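Local coordinates for maltose-binding protein MalE1 (Thermotoga maritima, PDB 6DTU) that binds maltotetraose and probably serves as the extracytoplasmic maltose-recognition component of a carbohydrate transport system, at residues A[1-6]-A[275-280]. Numbering follows the deposited sequence.
Sequences MQPKLT and KLLAIE
L5 sets its two methyl groups against the backbone of L277 and A278, where the first turn of helix 275-286 packs on the start of strand 4-9, which runs in parallel between strands 31-36 and 58-62 in one lobe of a periplasmic-binding-protein fold. CD2 of L5 lies 3.8 Å from A278 N and 4.0 Å from A278 CB. Its CD1 stands 4.1 Å from L277 O and 4.2 Å from L277 CG; no hydrogen bond crosses, and the side-chain pairs that meet are all apolar. With CG beside the backbone N and anti to the carbonyl carbon (chi1 -64°), L5 brings both branches to the helix. An alanine here would remove both methyls and would probably leave a gap over A278 and strip L277 CG of the L5 methyl beside it. Nearer the N-terminus, the P3 ring and the L277 side chain cross at about a right angle, P3 CG 3.8 Å from L277 CD2. L277 carries its CG anti to its own N (chi1 -179°), extending toward the proline. Outside the pair, backbone hydrogen bonds of P3 and L5 with E31, and of L5 with E33, fix the strand against 31-36. V268 touches A278, and V30 meets both P3 and L277. K4, its CB directed away from the helix, forms a salt bridge from NZ to E33 OE1.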
loop_
_atom_site.group_PDB
_atom_site.type_symbol
_atom_site.label_atom_id
_atom_site.label_comp_id
_atom_site.label_asym_id
_atom_site.label_seq_id
_atom_site.Cartn_x
_atom_site.Cartn_y
_atom_site.Cartn_z
ATOM N N MET A 1 4.121 38.938 -5.407
ATOM C CA MET A 1 3.896 37.792 -6.287
ATOM C C MET A 1 3.441 36.600 -5.453
ATOM O O MET A 1 4.129 36.219 -4.515
ATOM C CB MET A 1 5.190 37.451 -7.035
ATOM C CG MET A 1 5.009 36.468 -8.168
ATOM S SD MET A 1 6.605 35.838 -8.687
ATOM C CE MET A 1 6.904 34.577 -7.443
ATOM N N GLN A 2 2.295 36.008 -5.793
ATOM C CA GLN A 2 1.767 34.898 -4.998
ATOM C C GLN A 2 2.643 33.661 -5.163
ATOM O O GLN A 2 3.057 33.340 -6.275
ATOM C CB GLN A 2 0.353 34.521 -5.409
ATOM C CG GLN A 2 -0.711 35.531 -5.025
ATOM C CD GLN A 2 -1.079 36.396 -6.198
ATOM O OE1 GLN A 2 -0.284 36.552 -7.128
ATOM N NE2 GLN A 2 -2.289 36.959 -6.175
ATOM N N PRO A 3 2.939 32.960 -4.075
ATOM C CA PRO A 3 3.701 31.712 -4.154
ATOM C C PRO A 3 2.769 30.562 -4.505
ATOM O O PRO A 3 1.542 30.691 -4.476
ATOM C CB PRO A 3 4.236 31.556 -2.729
ATOM C CG PRO A 3 3.118 32.081 -1.901
ATOM C CD PRO A 3 2.530 33.263 -2.698
ATOM N N LYS A 4 3.373 29.419 -4.814
ATOM C CA LYS A 4 2.628 28.242 -5.240
ATOM C C LYS A 4 3.182 26.999 -4.563
ATOM O O LYS A 4 4.403 26.851 -4.426
ATOM C CB LYS A 4 2.771 28.076 -6.759
ATOM C CG LYS A 4 2.035 26.907 -7.362
ATOM C CD LYS A 4 2.255 26.940 -8.869
ATOM C CE LYS A 4 1.573 25.846 -9.562
ATOM N NZ LYS A 4 1.678 26.081 -11.033
ATOM N N LEU A 5 2.276 26.112 -4.155
ATOM C CA LEU A 5 2.619 24.759 -3.724
ATOM C C LEU A 5 2.023 23.754 -4.690
ATOM O O LEU A 5 0.813 23.775 -4.956
ATOM C CB LEU A 5 2.078 24.455 -2.329
ATOM C CG LEU A 5 2.631 25.299 -1.174
ATOM C CD1 LEU A 5 1.928 24.938 0.100
ATOM C CD2 LEU A 5 4.146 25.125 -1.074
ATOM N N THR A 6 2.876 22.884 -5.217
ATOM C CA THR A 6 2.463 21.796 -6.092
ATOM C C THR A 6 2.585 20.476 -5.348
ATOM O O THR A 6 3.601 20.216 -4.689
ATOM C CB THR A 6 3.321 21.790 -7.349
ATOM O OG1 THR A 6 3.133 23.040 -8.030
ATOM C CG2 THR A 6 2.872 20.648 -8.278
ATOM N N LYS A 275 9.872 25.079 0.593
ATOM C CA LYS A 275 9.728 24.017 1.579
ATOM C C LYS A 275 9.220 24.515 2.924
ATOM O O LYS A 275 8.493 23.785 3.613
ATOM C CB LYS A 275 11.001 23.189 1.695
ATOM C CG LYS A 275 12.243 23.916 2.186
ATOM C CD LYS A 275 13.430 22.990 1.995
ATOM C CE LYS A 275 14.726 23.542 2.544
ATOM N NZ LYS A 275 15.797 22.497 2.299
ATOM N N LEU A 276 9.583 25.730 3.323
ATOM C CA LEU A 276 9.062 26.260 4.577
ATOM C C LEU A 276 7.554 26.449 4.497
ATOM O O LEU A 276 6.827 26.124 5.441
ATOM C CB LEU A 276 9.749 27.582 4.917
ATOM C CG LEU A 276 11.225 27.502 5.260
ATOM C CD1 LEU A 276 11.785 28.895 5.449
ATOM C CD2 LEU A 276 11.437 26.678 6.502
ATOM N N LEU A 277 7.063 26.966 3.372
ATOM C CA LEU A 277 5.622 27.139 3.213
ATOM C C LEU A 277 4.907 25.795 3.110
ATOM O O LEU A 277 3.788 25.648 3.633
ATOM C CB LEU A 277 5.333 28.022 1.997
ATOM C CG LEU A 277 3.870 28.331 1.691
ATOM C CD1 LEU A 277 3.162 29.041 2.849
ATOM C CD2 LEU A 277 3.779 29.150 0.399
ATOM N N ALA A 278 5.544 24.803 2.464
ATOM C CA ALA A 278 4.973 23.461 2.364
ATOM C C ALA A 278 4.812 22.839 3.742
ATOM O O ALA A 278 3.763 22.260 4.050
ATOM C CB ALA A 278 5.852 22.569 1.477
ATOM N N ILE A 279 5.838 22.964 4.585
ATOM C CA ILE A 279 5.727 22.462 5.949
ATOM C C ILE A 279 4.582 23.157 6.684
ATOM O O ILE A 279 3.788 22.507 7.380
ATOM C CB ILE A 279 7.079 22.595 6.686
ATOM C CG1 ILE A 279 8.091 21.627 6.086
ATOM C CG2 ILE A 279 6.897 22.261 8.163
ATOM C CD1 ILE A 279 9.543 21.890 6.596
ATOM N N GLU A 280 4.463 24.483 6.530
ATOM C CA GLU A 280 3.388 25.224 7.189
ATOM C C GLU A 280 2.016 24.727 6.752
ATOM O O GLU A 280 1.106 24.570 7.570
ATOM C CB GLU A 280 3.512 26.720 6.895
ATOM C CG GLU A 280 2.334 27.579 7.436
ATOM C CD GLU A 280 2.348 27.779 8.958
ATOM O OE1 GLU A 280 3.348 27.417 9.627
ATOM O OE2 GLU A 280 1.346 28.310 9.493
#